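Local structure of N-acetylgalactosaminyltransferase 7 (Homo sapiens, 6IWR) at residues G290-A295 / W302-L307; W296-L301 / Y465-K470; R323-A328 / E455-D460. The protein belongs to a family of glycosyltransferases and combines a GT-A-type domain with a ricin-type beta-trefoil lectin domain in one chain. All coordinates share one frame; numbering follows the deposited sequence.

The three contacts centre on one beta hairpin. Interaction 1 zips its strands, 292-296 and 302-306, together; interaction 2 sets the connecting loop against residues 465-470, which lead into strand 471-474 on the lectin side; interaction 3 packs against its flank, joining the loop after strand 322-323 to the region of helix 450-457 and the residues that follow it. Centre to centre, interaction 1 lies about 9 Å from interaction 3 and about 16 Å from interaction 2, while interaction 2 lies about 15 Å from interaction 3. Along the chain, the segments of interactions 1 and 2 alternate, and interaction 3 is nested within the loop that interaction 2 closes. Arg293 and Trp296 of the hairpin reach into interaction 3, so sequence-distant elements meet around these two strands.

Interaction 1 (G290-A295 / W302-L307); sequences GYARGA and WKRVPL
Arg293 and Val305 form a hydrogen-bonded pair at the middle of the ladder: Arg293 N donates a hydrogen bond to Val305 O at 2.7 Å, and Val305 N returns one to Arg293 O at 3.0 Å. Ala295 and Lys303 repeat the exchange further along, Ala295 N meeting Lys303 O at 2.8 Å. Between them Gly294 and Arg304 are a non-hydrogen-bonded pair. At the other end Leu307 N bonds to Tyr291 O at 3.0 Å, though the place of that oxygen is less certain. The side chain of Arg293 leaves the ladder for a salt bridge with Asp460, while its NE and NH1 bond to the backbone oxygens of Arg323 and Ile457. A long, flexible cationic chain suits this spot because it can reach several acceptors from a buried strand.

These strands, 292-296 and 302-306, are an antiparallel beta hairpin in the glycosyltransferase family 2 region. The N-to-C directions of the short strand segments differ by 145°.

Arg293, Ala295 and Val305 put their side chains on one face, where Val305 CG2 lies 3.6 Å from Arg293 CG. On the face bearing Arg304, a bend at chi3 (79°) turns the guanidinium so that one of its faces rests on Ala292 CB, 3.4 Å from NH2. Gly294 leaves room for the indole of Trp302, whose CH2 lies 3.4 Å from Gly294 CA. Tyr291 and Leu307 run side by side, with their CB atoms 3.9 Å apart.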
# COMPACT_ATOMS: atom_id res chain seq x y z
N GLY A 290 5.59 22.64 19.19
CA GLY A 290 6.05 21.86 18.07
C GLY A 290 7.49 21.41 18.14
O GLY A 290 8.02 20.92 17.14
N TYR A 291 8.15 21.56 19.28
CA TYR A 291 9.54 21.16 19.37
C TYR A 291 9.64 19.68 19.70
O TYR A 291 9.02 19.21 20.66
CB TYR A 291 10.30 22.01 20.39
CG TYR A 291 10.30 23.49 20.05
CD1 TYR A 291 10.02 23.94 18.77
CD2 TYR A 291 10.58 24.45 21.03
CE1 TYR A 291 10.01 25.29 18.47
CE2 TYR A 291 10.58 25.81 20.74
CZ TYR A 291 10.30 26.22 19.45
OH TYR A 291 10.27 27.57 19.14
N ALA A 292 10.40 18.96 18.90
CA ALA A 292 10.70 17.56 19.14
C ALA A 292 12.20 17.40 19.22
O ALA A 292 12.97 18.21 18.69
CB ALA A 292 10.11 16.68 18.04
N ARG A 293 12.64 16.35 19.89
CA ARG A 293 14.03 15.97 19.78
C ARG A 293 14.09 14.62 19.05
O ARG A 293 13.09 13.90 18.97
CB ARG A 293 14.73 15.98 21.17
CG ARG A 293 13.97 15.25 22.25
CD ARG A 293 14.20 15.76 23.67
NE ARG A 293 15.59 16.04 23.97
CZ ARG A 293 16.38 15.31 24.75
NH1 ARG A 293 17.62 15.72 24.98
NH2 ARG A 293 15.95 14.19 25.31
N GLY A 294 15.24 14.34 18.44
CA GLY A 294 15.41 13.12 17.66
C GLY A 294 15.76 11.93 18.53
O GLY A 294 16.52 12.04 19.50
N ALA A 295 15.22 10.77 18.16
CA ALA A 295 15.30 9.57 18.97
C ALA A 295 15.27 8.36 18.04
O ALA A 295 15.43 8.49 16.82
CB ALA A 295 14.17 9.55 20.01
N TRP A 302 14.33 5.69 13.10
CA TRP A 302 14.21 7.08 13.50
C TRP A 302 12.84 7.37 14.11
O TRP A 302 11.82 6.94 13.58
CB TRP A 302 14.44 7.94 12.26
CG TRP A 302 14.02 9.33 12.42
CD1 TRP A 302 12.87 9.89 11.95
CD2 TRP A 302 14.73 10.35 13.11
NE1 TRP A 302 12.83 11.22 12.30
CE2 TRP A 302 13.96 11.52 13.02
CE3 TRP A 302 15.95 10.40 13.79
CZ2 TRP A 302 14.36 12.72 13.59
CZ3 TRP A 302 16.34 11.59 14.36
CH2 TRP A 302 15.55 12.74 14.25
N LYS A 303 12.83 8.11 15.21
CA LYS A 303 11.62 8.47 15.94
C LYS A 303 11.78 9.89 16.50
O LYS A 303 12.90 10.37 16.71
CB LYS A 303 11.34 7.51 17.12
CG LYS A 303 11.08 6.05 16.77
CD LYS A 303 9.73 5.81 16.13
CE LYS A 303 9.55 4.33 15.76
NZ LYS A 303 8.32 4.07 14.93
N ARG A 304 10.65 10.56 16.76
CA ARG A 304 10.70 11.90 17.33
C ARG A 304 9.90 11.95 18.62
O ARG A 304 8.82 11.37 18.72
CB ARG A 304 10.19 12.96 16.33
CG ARG A 304 11.06 13.09 15.09
CD ARG A 304 10.39 13.93 13.99
NE ARG A 304 10.48 15.38 14.25
CZ ARG A 304 9.46 16.16 14.59
NH1 ARG A 304 8.23 15.65 14.70
NH2 ARG A 304 9.66 17.46 14.80
N VAL A 305 10.43 12.64 19.63
CA VAL A 305 9.71 12.73 20.90
C VAL A 305 9.65 14.19 21.32
O VAL A 305 10.52 14.98 20.95
CB VAL A 305 10.36 11.86 21.99
CG1 VAL A 305 10.48 10.40 21.53
CG2 VAL A 305 11.70 12.45 22.41
N PRO A 306 8.64 14.59 22.08
CA PRO A 306 8.51 16.01 22.42
C PRO A 306 9.69 16.50 23.24
O PRO A 306 10.33 15.74 23.97
CB PRO A 306 7.21 16.05 23.22
CG PRO A 306 7.08 14.66 23.79
CD PRO A 306 7.62 13.75 22.73
N LEU A 307 9.97 17.80 23.12
CA LEU A 307 11.00 18.42 23.95
C LEU A 307 10.62 18.30 25.43
O LEU A 307 9.46 18.49 25.80
CB LEU A 307 11.20 19.88 23.55
CG LEU A 307 12.28 20.65 24.32
CD1 LEU A 307 13.65 20.12 24.03
CD2 LEU A 307 12.20 22.11 23.96

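Interaction 2 (W296-L301 / Y465-K470); sequences WDWSML and YPLPPK
Tyr465 opens its segment by laying its ring beside Asp297, with CD1 3.9 Å from Asp297 CB. Asp297 begins the type I beta turn to Met300 that reverses the chain between hairpin strands 292-296 and 302-306. It also makes an Asx turn: its OD1 accepts from Ser299 N at 2.9 Å, and from Ser299 OG and Leu301 N as well. Three donors on one oxygen tie the loop to itself, a task for which a short carboxylate side chain is well fitted.

The backbone of Tyr465 supplies the polar link across the contact. Trp298 NE1 donates to Tyr465 O at 2.8 Å, with an N-H...O angle of 153°; the oxygen lies in the indole plane, while the nitrogen sits above the carbonyl plane. Trp298 thus satisfies its one polar side-chain atom, NE1, although the residue is buried. Pro466 adds its carbonyl oxygen near the same end of the indole.

Leu467 then crosses the indole obliquely: one branch, Leu467 CD1, lies over one face, offset toward the rim, 3.4 Å from Trp298 CE2. Tyr419 and Ser423 of helix 417-423 also border this surface. Pro468 passes the indole at about a right angle, its CD resting 3.9 Å from Trp298 CD1.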
# COMPACT_ATOMS: atom_id res chain seq x y z
N TRP A 296 15.04 7.18 18.61
CA TRP A 296 15.04 5.93 17.88
C TRP A 296 14.39 4.88 18.77
O TRP A 296 14.35 5.04 19.99
CB TRP A 296 16.46 5.51 17.49
CG TRP A 296 17.32 5.37 18.69
CD1 TRP A 296 17.45 4.27 19.48
CD2 TRP A 296 18.14 6.39 19.28
NE1 TRP A 296 18.31 4.52 20.52
CE2 TRP A 296 18.75 5.82 20.43
CE3 TRP A 296 18.43 7.72 18.96
CZ2 TRP A 296 19.63 6.53 21.25
CZ3 TRP A 296 19.30 8.43 19.77
CH2 TRP A 296 19.89 7.83 20.91
N ASP A 297 13.88 3.82 18.15
CA ASP A 297 13.50 2.61 18.86
C ASP A 297 14.68 1.63 18.78
O ASP A 297 15.70 1.92 18.15
CB ASP A 297 12.18 2.05 18.31
CG ASP A 297 12.31 1.42 16.92
OD1 ASP A 297 13.44 1.06 16.51
OD2 ASP A 297 11.27 1.26 16.23
N TRP A 298 14.55 0.45 19.37
CA TRP A 298 15.69 -0.44 19.52
C TRP A 298 15.95 -1.32 18.29
O TRP A 298 16.89 -2.13 18.31
CB TRP A 298 15.52 -1.25 20.80
CG TRP A 298 15.40 -0.25 21.89
CD1 TRP A 298 14.26 0.14 22.54
CD2 TRP A 298 16.44 0.59 22.37
NE1 TRP A 298 14.54 1.14 23.44
CE2 TRP A 298 15.87 1.44 23.35
CE3 TRP A 298 17.81 0.71 22.08
CZ2 TRP A 298 16.62 2.38 24.03
CZ3 TRP A 298 18.56 1.64 22.78
CH2 TRP A 298 17.96 2.47 23.73
N SER A 299 15.15 -1.16 17.24
CA SER A 299 15.54 -1.61 15.91
C SER A 299 16.31 -0.53 15.16
O SER A 299 16.77 -0.77 14.03
CB SER A 299 14.31 -2.03 15.10
OG SER A 299 13.21 -1.23 15.46
N MET A 300 16.46 0.64 15.78
CA MET A 300 17.18 1.78 15.25
C MET A 300 16.41 2.48 14.13
O MET A 300 17.00 3.04 13.21
CB MET A 300 18.58 1.40 14.77
CG MET A 300 19.48 2.62 14.67
SD MET A 300 21.18 2.36 14.14
CE MET A 300 22.07 2.36 15.68
N LEU A 301 15.08 2.45 14.20
CA LEU A 301 14.27 3.29 13.34
C LEU A 301 14.16 4.68 13.95
O LEU A 301 13.93 4.84 15.15
CB LEU A 301 12.88 2.69 13.15
CG LEU A 301 12.92 1.32 12.49
CD1 LEU A 301 11.50 0.86 12.25
CD2 LEU A 301 13.77 1.33 11.20
N TYR A 465 9.97 4.45 23.92
CA TYR A 465 10.26 3.17 23.27
C TYR A 465 10.98 2.32 24.31
O TYR A 465 12.21 2.38 24.45
CB TYR A 465 11.06 3.39 21.98
CG TYR A 465 10.30 4.30 21.05
CD1 TYR A 465 9.31 3.80 20.24
CD2 TYR A 465 10.52 5.67 21.05
CE1 TYR A 465 8.57 4.62 19.42
CE2 TYR A 465 9.80 6.51 20.21
CZ TYR A 465 8.81 5.98 19.40
OH TYR A 465 8.05 6.79 18.55
N PRO A 466 10.22 1.56 25.11
CA PRO A 466 10.81 0.77 26.21
C PRO A 466 11.82 -0.25 25.71
O PRO A 466 11.77 -0.71 24.57
CB PRO A 466 9.61 0.07 26.84
CG PRO A 466 8.40 0.86 26.39
CD PRO A 466 8.75 1.51 25.08
N LEU A 467 12.75 -0.61 26.58
CA LEU A 467 13.70 -1.66 26.26
C LEU A 467 12.95 -2.96 25.98
O LEU A 467 12.03 -3.31 26.73
CB LEU A 467 14.67 -1.87 27.42
CG LEU A 467 15.96 -1.05 27.45
CD1 LEU A 467 15.88 0.12 26.46
CD2 LEU A 467 16.33 -0.58 28.87
N PRO A 468 13.29 -3.70 24.92
CA PRO A 468 12.49 -4.88 24.57
C PRO A 468 12.94 -6.08 25.37
O PRO A 468 14.12 -6.18 25.72
CB PRO A 468 12.79 -5.07 23.08
CG PRO A 468 14.24 -4.69 22.99
CD PRO A 468 14.38 -3.49 23.94
N PRO A 469 12.03 -7.01 25.68
CA PRO A 469 12.45 -8.26 26.32
C PRO A 469 13.35 -9.08 25.41
O PRO A 469 13.26 -9.01 24.18
CB PRO A 469 11.12 -8.99 26.58
CG PRO A 469 10.08 -7.93 26.59
CD PRO A 469 10.56 -6.88 25.63
N LYS A 470 14.23 -9.87 26.03
CA LYS A 470 15.06 -10.81 25.30
C LYS A 470 14.18 -11.75 24.49
O LYS A 470 12.99 -11.89 24.79
CB LYS A 470 15.93 -11.62 26.26
CG LYS A 470 17.03 -10.82 26.91
CD LYS A 470 17.48 -11.44 28.23
CE LYS A 470 16.94 -10.64 29.40
NZ LYS A 470 17.73 -10.83 30.66

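Interaction 3 (R323-A328 / E455-D460); sequences RSPAMA and EEIAYD
Arg323 and Tyr459 meet obliquely across this contact and converge on the same outside oxygen, Glu311 OE2: NH2 of Arg323 makes a salt bridge to it, and the hydroxyl of Tyr459 a hydrogen bond. Arg323 closes strand 322-323, which pairs with strand 369-373 in the mixed sheet of the GT-A-type region, and residues 455-460 take in part of helix 450-457, with a wider pi-type turn, and residues that follow it. The contact therefore joins the short strand 322-323 and the loop after it to residues 455-460.

Arg323 reaches over because CG lies opposite its carbonyl carbon (chi1 -53°) and the chain runs extended through chi2 before bending at chi3 (-63°). Its NH2 comes to 4.4 Å from Tyr459 CE2. Glu456 OE1 is 4.5 Å from NH2 of Arg323, too far for a salt bridge, but the opposite charge would probably still attract the guanidinium. The phenol suits its place because its hydroxyl has a second partner, Thr308 OG1, which should help to hold the ring in position.

Deeper in, the contact is apolar and buried. Pro325 directs its compact ring toward the other segment and presents CB to two methyls, Ala458 CB and Ile457 CD1, each 3.9 Å from Pro325 CB. Trp364 of helix 355-365 touches Ile457 as well, and Phe453 touches both Pro325 and Ala458, so aromatic rings extend this patch.

The methyl of Ala458 takes up little room. The longer Ile457 reaches the backbone of the proline: its CD1 is 3.6 Å from Pro325 CA.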
# COMPACT_ATOMS: atom_id res chain seq x y z
N ARG A 323 19.08 20.56 23.09
CA ARG A 323 19.78 19.30 22.83
C ARG A 323 18.84 18.26 22.21
O ARG A 323 17.72 18.06 22.67
CB ARG A 323 20.39 18.75 24.12
CG ARG A 323 21.27 19.74 24.85
CD ARG A 323 22.02 19.13 26.02
NE ARG A 323 21.16 18.61 27.08
CZ ARG A 323 21.63 18.10 28.21
NH1 ARG A 323 22.93 18.08 28.40
NH2 ARG A 323 20.81 17.63 29.14
N SER A 324 19.33 17.57 21.18
CA SER A 324 18.72 16.37 20.66
C SER A 324 19.69 15.19 20.77
O SER A 324 20.89 15.36 20.57
CB SER A 324 18.30 16.54 19.20
OG SER A 324 17.80 15.32 18.67
N PRO A 325 19.21 13.98 21.08
CA PRO A 325 20.13 12.84 21.08
C PRO A 325 20.60 12.45 19.68
O PRO A 325 21.68 11.86 19.54
CB PRO A 325 19.31 11.71 21.73
CG PRO A 325 18.12 12.38 22.36
CD PRO A 325 17.85 13.59 21.49
N ALA A 326 19.82 12.77 18.64
CA ALA A 326 20.14 12.40 17.27
C ALA A 326 19.54 13.42 16.30
O ALA A 326 18.69 14.24 16.67
CB ALA A 326 19.62 11.00 16.95
N MET A 327 19.97 13.34 15.04
CA MET A 327 19.44 14.16 13.95
C MET A 327 18.76 13.26 12.92
O MET A 327 19.07 12.07 12.82
CB MET A 327 20.57 14.97 13.29
CG MET A 327 21.65 14.03 12.75
SD MET A 327 22.72 14.70 11.47
CE MET A 327 23.83 15.65 12.49
N ALA A 328 17.83 13.82 12.15
CA ALA A 328 17.24 13.04 11.07
C ALA A 328 18.30 12.61 10.07
O ALA A 328 18.29 11.47 9.60
CB ALA A 328 16.13 13.82 10.37
N GLU A 455 21.72 7.79 29.93
CA GLU A 455 21.23 8.20 31.23
C GLU A 455 21.31 9.70 31.46
O GLU A 455 20.53 10.24 32.26
CB GLU A 455 21.99 7.42 32.32
CG GLU A 455 21.58 5.93 32.31
CD GLU A 455 22.28 5.10 33.38
OE1 GLU A 455 23.20 5.61 34.04
OE2 GLU A 455 21.91 3.93 33.56
N GLU A 456 22.20 10.39 30.74
CA GLU A 456 22.43 11.82 30.89
C GLU A 456 21.81 12.64 29.76
O GLU A 456 21.13 13.64 30.02
CB GLU A 456 23.93 12.10 30.97
CG GLU A 456 24.31 13.56 31.09
CD GLU A 456 23.65 14.23 32.27
OE1 GLU A 456 23.27 15.42 32.15
OE2 GLU A 456 23.49 13.55 33.31
N ILE A 457 22.03 12.26 28.50
CA ILE A 457 21.53 13.10 27.43
C ILE A 457 20.31 12.51 26.68
O ILE A 457 19.51 13.28 26.15
CB ILE A 457 22.66 13.52 26.46
CG1 ILE A 457 22.76 12.58 25.29
CG2 ILE A 457 24.02 13.72 27.17
CD1 ILE A 457 22.14 13.18 24.05
N ALA A 458 20.10 11.19 26.71
CA ALA A 458 18.97 10.55 26.01
C ALA A 458 17.98 9.89 26.98
O ALA A 458 17.25 8.97 26.62
CB ALA A 458 19.45 9.54 24.98
N TYR A 459 17.92 10.44 28.20
CA TYR A 459 17.14 9.99 29.35
C TYR A 459 15.64 9.84 29.08
O TYR A 459 14.94 9.31 29.95
CB TYR A 459 17.37 11.00 30.49
CG TYR A 459 17.03 12.39 30.01
CD1 TYR A 459 15.71 12.81 29.94
CD2 TYR A 459 18.02 13.27 29.56
CE1 TYR A 459 15.39 14.06 29.49
CE2 TYR A 459 17.70 14.53 29.11
CZ TYR A 459 16.37 14.92 29.06
OH TYR A 459 16.01 16.17 28.60
N ASP A 460 15.11 10.30 27.94
CA ASP A 460 13.66 10.18 27.71
C ASP A 460 13.26 9.08 26.75
O ASP A 460 12.06 8.80 26.63
CB ASP A 460 13.06 11.50 27.20
CG ASP A 460 13.89 12.15 26.12
OD1 ASP A 460 15.04 11.72 25.95
OD2 ASP A 460 13.41 13.11 25.47